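Local coordinates for petrobactin biosynthesis protein AsbB (Bacillus anthracis, PDB 3TO3) that catalyses the ATP-dependent condensation of spermidine with citryl-spermidine intermediates in the biosynthesis of petrobactin, a siderophore for iron acquisition and virulence, at residues Tyr167-Ile171 with Tyr181-Phe185; Val540-Glu544 with Phe557-Tyr563. All blocks are in the same frame, centred on the assembly; numbering follows the deposited sequence.

Interaction 1 (Tyr167-Ile171 with Tyr181-Phe185)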
ATOM      1  N   TYR B 167      -3.124  16.521  -7.102  1.00 50.81           N
ATOM      2  CA  TYR B 167      -1.813  16.932  -7.590  1.00 49.10           C
ATOM      3  C   TYR B 167      -0.653  16.620  -6.649  1.00 47.62           C
ATOM      4  O   TYR B 167       0.507  16.839  -6.984  1.00 59.93           O
ATOM      5  CB  TYR B 167      -1.860  18.459  -7.842  1.00 56.25           C
ATOM      6  CG  TYR B 167      -2.490  19.290  -6.708  1.00 46.42           C
ATOM      7  CD1 TYR B 167      -1.737  19.680  -5.603  1.00 49.67           C
ATOM      8  CD2 TYR B 167      -3.833  19.644  -6.725  1.00 51.85           C
ATOM      9  CE1 TYR B 167      -2.291  20.426  -4.562  1.00 49.94           C
ATOM     10  CE2 TYR B 167      -4.402  20.396  -5.685  1.00 46.58           C
ATOM     11  CZ  TYR B 167      -3.614  20.784  -4.608  1.00 50.01           C
ATOM     12  OH  TYR B 167      -4.141  21.510  -3.566  1.00 50.90           O
ATOM     13  N   LYS B 168      -1.015  16.311  -5.415  1.00 48.55           N
ATOM     14  CA  LYS B 168      -0.180  15.836  -4.301  1.00 53.69           C
ATOM     15  C   LYS B 168      -0.220  14.405  -3.708  1.00 49.42           C
ATOM     16  O   LYS B 168       0.195  14.233  -2.560  1.00 54.06           O
ATOM     17  CB  LYS B 168       0.035  16.925  -3.245  1.00 54.91           C
ATOM     18  CG  LYS B 168       1.517  17.191  -2.992  1.00 53.64           C
ATOM     19  CD  LYS B 168       1.698  18.510  -2.254  1.00 47.33           C
ATOM     20  CE  LYS B 168       2.139  19.604  -3.211  1.00 49.47           C
ATOM     21  NZ  LYS B 168       2.332  20.879  -2.504  1.00 52.49           N
ATOM     22  N   ALA B 169      -0.914  13.463  -4.325  1.00 44.79           N
ATOM     23  CA  ALA B 169      -1.270  12.222  -3.618  1.00 40.53           C
ATOM     24  C   ALA B 169      -0.121  11.569  -2.859  1.00 43.25           C
ATOM     25  O   ALA B 169      -0.259  11.260  -1.656  1.00 42.77           O
ATOM     26  CB  ALA B 169      -1.890  11.226  -4.568  1.00 34.44           C
ATOM     27  N   ARG B 170       0.990  11.371  -3.553  1.00 40.94           N
ATOM     28  CA  ARG B 170       2.159  10.695  -2.988  1.00 47.20           C
ATOM     29  C   ARG B 170       1.816   9.414  -2.226  1.00 49.49           C
ATOM     30  O   ARG B 170       2.238   9.257  -1.074  1.00 46.49           O
ATOM     31  CB  ARG B 170       2.935  11.630  -2.060  1.00 51.23           C
ATOM     32  CG  ARG B 170       3.813  12.629  -2.775  1.00 57.97           C
ATOM     33  CD  ARG B 170       4.246  13.772  -1.862  1.00 49.93           C
ATOM     34  NE  ARG B 170       4.614  14.934  -2.653  1.00 50.03           N
ATOM     35  CZ  ARG B 170       5.124  16.064  -2.167  1.00 46.92           C
ATOM     36  NH1 ARG B 170       5.326  16.210  -0.864  1.00 40.85           N
ATOM     37  NH2 ARG B 170       5.404  17.061  -2.999  1.00 49.24           N
ATOM     38  N   ILE B 171       1.042   8.514  -2.836  1.00 50.80           N
ATOM     39  CA  ILE B 171       0.696   7.235  -2.180  1.00 38.72           C
ATOM     40  C   ILE B 171       1.975   6.393  -1.918  1.00 43.07           C
ATOM     41  O   ILE B 171       2.774   6.098  -2.827  1.00 48.51           O
ATOM     42  CB  ILE B 171      -0.339   6.424  -3.009  1.00 56.15           C
ATOM     43  CG1 ILE B 171      -1.425   7.353  -3.587  1.00 46.20           C
ATOM     44  CG2 ILE B 171      -0.952   5.224  -2.184  1.00 35.20           C
ATOM     45  CD1 ILE B 171      -2.291   8.051  -2.579  1.00 45.29           C
ATOM     46  N   TYR B 181      11.409  13.561   2.207  1.00 53.95           N
ATOM     47  CA  TYR B 181      11.611  13.605   0.770  1.00 51.50           C
ATOM     48  C   TYR B 181      10.783  14.553  -0.078  1.00 50.04           C
ATOM     49  O   TYR B 181      11.077  14.714  -1.267  1.00 47.53           O
ATOM     50  CB  TYR B 181      11.502  12.184   0.228  1.00 45.76           C
ATOM     51  CG  TYR B 181      12.407  11.294   0.993  1.00 41.82           C
ATOM     52  CD1 TYR B 181      13.795  11.471   0.930  1.00 44.33           C
ATOM     53  CD2 TYR B 181      11.901  10.295   1.802  1.00 41.72           C
ATOM     54  CE1 TYR B 181      14.661  10.659   1.671  1.00 50.73           C
ATOM     55  CE2 TYR B 181      12.754   9.464   2.538  1.00 44.03           C
ATOM     56  CZ  TYR B 181      14.127   9.648   2.468  1.00 46.45           C
ATOM     57  OH  TYR B 181      14.954   8.840   3.208  1.00 54.06           O
ATOM     58  N   GLY B 182       9.788  15.216   0.518  1.00 49.99           N
ATOM     59  CA  GLY B 182       8.919  16.083  -0.261  1.00 34.28           C
ATOM     60  C   GLY B 182       9.751  17.272  -0.714  1.00 48.49           C
ATOM     61  O   GLY B 182      10.542  17.836   0.060  1.00 47.62           O
ATOM     62  N   TYR B 183       9.601  17.637  -1.978  1.00 44.82           N
ATOM     63  CA  TYR B 183      10.452  18.644  -2.560  1.00 50.68           C
ATOM     64  C   TYR B 183      10.258  20.019  -1.897  1.00 55.99           C
ATOM     65  O   TYR B 183      11.143  20.870  -1.963  1.00 51.96           O
ATOM     66  CB  TYR B 183      10.252  18.708  -4.080  1.00 48.06           C
ATOM     67  CG  TYR B 183       9.003  19.440  -4.572  1.00 46.87           C
ATOM     68  CD1 TYR B 183       8.943  20.839  -4.580  1.00 49.30           C
ATOM     69  CD2 TYR B 183       7.904  18.736  -5.073  1.00 42.37           C
ATOM     70  CE1 TYR B 183       7.804  21.523  -5.056  1.00 48.81           C
ATOM     71  CE2 TYR B 183       6.762  19.405  -5.557  1.00 46.38           C
ATOM     72  CZ  TYR B 183       6.718  20.797  -5.539  1.00 57.05           C
ATOM     73  OH  TYR B 183       5.595  21.456  -6.001  1.00 59.60           O
ATOM     74  N   GLU B 184       9.113  20.235  -1.255  1.00 49.94           N
ATOM     75  CA  GLU B 184       8.856  21.513  -0.573  1.00 56.55           C
ATOM     76  C   GLU B 184       9.847  21.762   0.567  1.00 59.84           C
ATOM     77  O   GLU B 184      10.115  22.919   0.931  1.00 54.14           O
ATOM     78  CB  GLU B 184       7.430  21.584   0.017  1.00 55.12           C
ATOM     79  CG  GLU B 184       6.295  21.355  -0.974  1.00 56.90           C
ATOM     80  CD  GLU B 184       5.732  19.931  -0.917  1.00 55.63           C
ATOM     81  OE1 GLU B 184       6.523  18.973  -0.743  1.00 41.83           O
ATOM     82  OE2 GLU B 184       4.494  19.776  -1.027  1.00 54.91           O
ATOM     83  N   PHE B 185      10.349  20.680   1.158  1.00 51.64           N
ATOM     84  CA  PHE B 185      11.140  20.800   2.374  1.00 51.16           C
ATOM     85  C   PHE B 185      12.645  20.899   2.161  1.00 55.08           C
ATOM     86  O   PHE B 185      13.388  21.192   3.102  1.00 60.51           O
ATOM     87  CB  PHE B 185      10.724  19.735   3.386  1.00 42.91           C
ATOM     88  CG  PHE B 185       9.245  19.638   3.527  1.00 48.49           C
ATOM     89  CD1 PHE B 185       8.544  18.597   2.926  1.00 51.44           C
ATOM     90  CD2 PHE B 185       8.533  20.635   4.183  1.00 47.70           C
ATOM     91  CE1 PHE B 185       7.160  18.519   3.024  1.00 46.75           C
ATOM     92  CE2 PHE B 185       7.160  20.560   4.290  1.00 42.40           C
ATOM     93  CZ  PHE B 185       6.473  19.474   3.707  1.00 42.86           C
TER

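Interaction 2 (Val540-Glu544 with Phe557-Tyr563)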
ATOM      1  N   VAL B 540      -1.705  33.773 -32.166  1.00 35.28           N
ATOM      2  CA  VAL B 540      -1.835  33.662 -33.615  1.00 44.83           C
ATOM      3  C   VAL B 540      -0.855  34.571 -34.414  1.00 54.80           C
ATOM      4  O   VAL B 540      -0.136  34.097 -35.290  1.00 55.54           O
ATOM      5  CB  VAL B 540      -3.283  33.863 -34.056  1.00 45.32           C
ATOM      6  CG1 VAL B 540      -3.385  33.867 -35.550  1.00 44.53           C
ATOM      7  CG2 VAL B 540      -4.145  32.753 -33.468  1.00 43.25           C
ATOM      8  N   GLU B 541      -0.806  35.860 -34.099  1.00 55.19           N
ATOM      9  CA  GLU B 541       0.095  36.761 -34.803  1.00 48.24           C
ATOM     10  C   GLU B 541       1.533  36.236 -34.811  1.00 46.49           C
ATOM     11  O   GLU B 541       2.214  36.237 -35.861  1.00 46.37           O
ATOM     12  CB  GLU B 541       0.080  38.158 -34.181  1.00 52.19           C
ATOM     13  CG  GLU B 541      -1.144  38.986 -34.465  1.00 60.67           C
ATOM     14  CD  GLU B 541      -1.214  40.255 -33.604  1.00 67.64           C
ATOM     15  OE1 GLU B 541      -0.163  40.836 -33.286  1.00 68.43           O
ATOM     16  OE2 GLU B 541      -2.327  40.674 -33.240  1.00 77.41           O
ATOM     17  N   GLU B 542       2.002  35.807 -33.641  1.00 36.41           N
ATOM     18  CA  GLU B 542       3.366  35.323 -33.518  1.00 41.77           C
ATOM     19  C   GLU B 542       3.658  34.049 -34.312  1.00 48.78           C
ATOM     20  O   GLU B 542       4.736  33.913 -34.897  1.00 58.12           O
ATOM     21  CB  GLU B 542       3.752  35.149 -32.058  1.00 39.67           C
ATOM     22  CG  GLU B 542       3.720  36.452 -31.353  1.00 49.63           C
ATOM     23  CD  GLU B 542       4.680  37.454 -31.947  1.00 55.31           C
ATOM     24  OE1 GLU B 542       5.562  37.047 -32.744  1.00 55.02           O
ATOM     25  OE2 GLU B 542       4.549  38.651 -31.607  1.00 59.27           O
ATOM     26  N   ILE B 543       2.707  33.126 -34.325  1.00 47.00           N
ATOM     27  CA  ILE B 543       2.845  31.918 -35.112  1.00 44.49           C
ATOM     28  C   ILE B 543       2.928  32.361 -36.567  1.00 42.57           C
ATOM     29  O   ILE B 543       3.838  31.971 -37.285  1.00 49.74           O
ATOM     30  CB  ILE B 543       1.654  30.938 -34.882  1.00 47.74           C
ATOM     31  CG1 ILE B 543       1.762  30.246 -33.520  1.00 50.46           C
ATOM     32  CG2 ILE B 543       1.576  29.890 -35.990  1.00 41.21           C
ATOM     33  CD1 ILE B 543       0.373  29.608 -33.022  1.00 39.05           C
ATOM     34  N   GLU B 544       1.988  33.201 -36.994  1.00 50.71           N
ATOM     35  CA  GLU B 544       1.977  33.687 -38.372  1.00 49.80           C
ATOM     36  C   GLU B 544       3.276  34.404 -38.741  1.00 52.38           C
ATOM     37  O   GLU B 544       3.807  34.193 -39.825  1.00 54.49           O
ATOM     38  CB  GLU B 544       0.786  34.611 -38.643  1.00 44.98           C
ATOM     39  CG  GLU B 544      -0.550  33.893 -38.805  1.00 54.57           C
ATOM     40  CD  GLU B 544      -0.603  32.931 -39.989  1.00 62.52           C
ATOM     41  OE1 GLU B 544      -0.147  33.296 -41.099  1.00 67.41           O
ATOM     42  OE2 GLU B 544      -1.124  31.805 -39.806  1.00 64.10           O
ATOM     43  N   PHE B 557       2.591  23.288 -42.538  1.00 58.91           N
ATOM     44  CA  PHE B 557       1.931  24.040 -41.494  1.00 56.86           C
ATOM     45  C   PHE B 557       0.414  23.953 -41.649  1.00 59.20           C
ATOM     46  O   PHE B 557      -0.310  23.738 -40.678  1.00 58.76           O
ATOM     47  CB  PHE B 557       2.413  25.502 -41.476  1.00 58.89           C
ATOM     48  CG  PHE B 557       1.657  26.389 -40.494  1.00 64.55           C
ATOM     49  CD1 PHE B 557       0.808  27.396 -40.951  1.00 74.39           C
ATOM     50  CD2 PHE B 557       1.794  26.207 -39.115  1.00 60.17           C
ATOM     51  CE1 PHE B 557       0.111  28.211 -40.057  1.00 75.99           C
ATOM     52  CE2 PHE B 557       1.089  27.020 -38.212  1.00 63.43           C
ATOM     53  CZ  PHE B 557       0.251  28.019 -38.685  1.00 66.89           C
ATOM     54  N   GLU B 558      -0.066  24.084 -42.873  1.00 60.61           N
ATOM     55  CA  GLU B 558      -1.486  23.970 -43.091  1.00 63.87           C
ATOM     56  C   GLU B 558      -2.003  22.597 -42.709  1.00 66.97           C
ATOM     57  O   GLU B 558      -3.024  22.498 -42.029  1.00 72.99           O
ATOM     58  CB  GLU B 558      -1.846  24.295 -44.535  1.00 64.13           C
ATOM     59  CG  GLU B 558      -2.344  25.713 -44.700  1.00 73.88           C
ATOM     60  CD  GLU B 558      -2.091  26.276 -46.095  1.00 91.03           C
ATOM     61  OE1 GLU B 558      -2.048  25.478 -47.071  1.00 92.75           O
ATOM     62  OE2 GLU B 558      -1.927  27.522 -46.208  1.00 90.59           O
ATOM     63  N   SER B 559      -1.306  21.542 -43.121  1.00 61.51           N
ATOM     64  CA  SER B 559      -1.818  20.179 -42.920  1.00 66.02           C
ATOM     65  C   SER B 559      -1.952  19.775 -41.442  1.00 68.92           C
ATOM     66  O   SER B 559      -2.718  18.882 -41.081  1.00 74.23           O
ATOM     67  CB  SER B 559      -0.956  19.160 -43.669  1.00 73.58           C
ATOM     68  OG  SER B 559       0.246  18.914 -42.965  1.00 74.65           O
ATOM     69  N   ILE B 560      -1.198  20.452 -40.595  1.00 62.11           N
ATOM     70  CA  ILE B 560      -1.224  20.241 -39.157  1.00 49.94           C
ATOM     71  C   ILE B 560      -2.519  20.814 -38.518  1.00 61.44           C
ATOM     72  O   ILE B 560      -2.966  20.342 -37.472  1.00 57.05           O
ATOM     73  CB  ILE B 560       0.049  20.887 -38.548  1.00 65.80           C
ATOM     74  CG1 ILE B 560       1.243  19.989 -38.789  1.00 71.51           C
ATOM     75  CG2 ILE B 560      -0.067  21.188 -37.056  1.00 62.56           C
ATOM     76  CD1 ILE B 560       2.406  20.391 -37.951  1.00 85.04           C
ATOM     77  N   GLN B 561      -3.124  21.817 -39.153  1.00 55.98           N
ATOM     78  CA  GLN B 561      -4.411  22.348 -38.713  1.00 55.17           C
ATOM     79  C   GLN B 561      -4.456  22.879 -37.262  1.00 53.92           C
ATOM     80  O   GLN B 561      -5.304  22.474 -36.479  1.00 52.98           O
ATOM     81  CB  GLN B 561      -5.474  21.268 -38.877  1.00 62.91           C
ATOM     82  CG  GLN B 561      -5.685  20.812 -40.290  1.00 76.75           C
ATOM     83  CD  GLN B 561      -7.104  21.069 -40.751  1.00 85.14           C
ATOM     84  OE1 GLN B 561      -7.928  20.148 -40.821  1.00 86.05           O
ATOM     85  NE2 GLN B 561      -7.406  22.332 -41.052  1.00 84.36           N
ATOM     86  N   LEU B 562      -3.554  23.780 -36.905  1.00 51.93           N
ATOM     87  CA  LEU B 562      -3.563  24.358 -35.581  1.00 50.19           C
ATOM     88  C   LEU B 562      -4.730  25.310 -35.386  1.00 54.05           C
ATOM     89  O   LEU B 562      -5.035  25.700 -34.252  1.00 52.94           O
ATOM     90  CB  LEU B 562      -2.271  25.122 -35.348  1.00 54.70           C
ATOM     91  CG  LEU B 562      -1.037  24.250 -35.413  1.00 63.11           C
ATOM     92  CD1 LEU B 562       0.138  25.084 -34.975  1.00 71.33           C
ATOM     93  CD2 LEU B 562      -1.227  23.064 -34.499  1.00 55.11           C
ATOM     94  N   TYR B 563      -5.318  25.747 -36.498  1.00 47.16           N
ATOM     95  CA  TYR B 563      -6.458  26.679 -36.485  1.00 46.34           C
ATOM     96  C   TYR B 563      -7.800  25.961 -36.589  1.00 50.89           C
ATOM     97  O   TYR B 563      -8.834  26.609 -36.828  1.00 50.28           O
ATOM     98  CB  TYR B 563      -6.340  27.747 -37.580  1.00 47.33           C
ATOM     99  CG  TYR B 563      -5.057  28.543 -37.511  1.00 52.93           C
ATOM    100  CD1 TYR B 563      -4.378  28.692 -36.313  1.00 49.06           C
ATOM    101  CD2 TYR B 563      -4.533  29.155 -38.641  1.00 51.34           C
ATOM    102  CE1 TYR B 563      -3.204  29.421 -36.234  1.00 50.92           C
ATOM    103  CE2 TYR B 563      -3.368  29.892 -38.579  1.00 49.45           C
ATOM    104  CZ  TYR B 563      -2.708  30.027 -37.373  1.00 55.84           C
ATOM    105  OH  TYR B 563      -1.541  30.755 -37.308  1.00 60.02           O
TER

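Interaction 1 (Tyr167-Ile171 with Tyr181-Phe185)
Glu184 reaches across to Lys168 and Arg170, and its carboxylate shows how one buried acid can serve two basic side chains by dividing its oxygens between them. Its CB lies over the centre of the neighbouring Phe185 ring. CG stands anti to the carbonyl carbon (chi1 -56°), and a bend at chi2 turns CD toward the facing loop, where it comes 3.6 Å from Arg170 NH2. OE1 takes both terminal nitrogens of the guanidinium end-on. Arg170 NH1 uses the syn lone pair of Glu184 OE1 at 3.0 Å, whereas Arg170 NH2 reaches the same OE1 from above the carboxylate plane at 3.2 Å. OE1 itself lies in the guanidinium plane, although the two flat groups are turned 76° apart. Lys168 NZ meets Glu184 OE2 on its anti side at 2.8 Å, tilted 24° out of the carboxylate plane.

The extended Arg170 chain also brings NH1 to 3.6 Å from Gly182 CA, just past the end of helix 175-181, while Tyr183 CE2 is 3.7 Å from Arg170 NH2. Lys168 CG packs on one face of the guanidinium. The two bases have further partners: Lys168 NZ pairs with Asp132 and donates to Ile158 O, and Arg170 NH1 bonds Asn178 OD1. Tyr183 OH is held separately by Leu157 O. Arg170 and Ile171 both face Leu305 in a G1 beta bulge.

Arg170 also touches Met284, an ATP-binding residue, consistent with a second-shell place for the network. Sharing of the buried charge among two bases and two acids probably keeps all four ionised.

Interaction 2 (Val540-Glu544 with Phe557-Tyr563)
Tyr563 and Glu544 make the polar part of this contact, an instance of one hydrogen bond beside apolar contacts, between a helix and the helix end and loop that face it. The phenol OH of Tyr563 donates to Glu544 OE2 at 2.7 Å, using the anti lone pair of that oxygen. A bend at chi2 (-62°) curls the Glu544 chain round to the hydroxyl, and OE2 arrives in the plane of the Tyr563 ring, at its edge, with Tyr563 CE2 only 3.2 Å away. Carboxylate and ring planes are inclined by 43°. The same Glu544 OE2 lies at the edge of the Phe557 ring, 3.8 Å from CE1, so this oxygen touches the rims of two aromatic rings.

The apolar contacts centre on Ile543. Its CG2 branch touches Phe557 CZ at 3.5 Å, the two side chains crossing at about a right angle. Ile543 CG2 also packs 3.5 Å from the polar Tyr563 OH, the two side chains running past each other in opposite directions. One helical turn earlier, Val540 CG1 approaches Tyr563 CZ more loosely, at 4.3 Å.

Together these groups join helix 532-547 to the end of helix 554-560 and to the loop that begins at Gln561, the first residue to leave helical geometry, with positive phi. Phe557 stacks in turn on Phe547 at the end of helix 532-547. Ile543 and Ile560 extend the packing to helix 410-432, while Val540 and Tyr563 lie against helix 591-600, which follows strand 585-589.

How the interactions relate
Interaction 1 comes first along the chain and closes before interaction 2 opens. Their centres are 38 Å apart, on opposite sides of the chain's centre, and their nearest atoms are about 27 Å from each other. Residues 167-171 and 181-185 flank helix 175-181 within the IucA/IucC family region, close to the bound ATP. Residues 540-544 and 557-563 lie in the FhuF-like region, away from the ATP and magnesium sites. The two contacts share no helix or strand. One is a charged network beside the nucleotide pocket; the other packs helix 532-547 against the end of helix 554-560 and its following loop, about 25 Å from the centre of the chain. Neither involves the dimer partner.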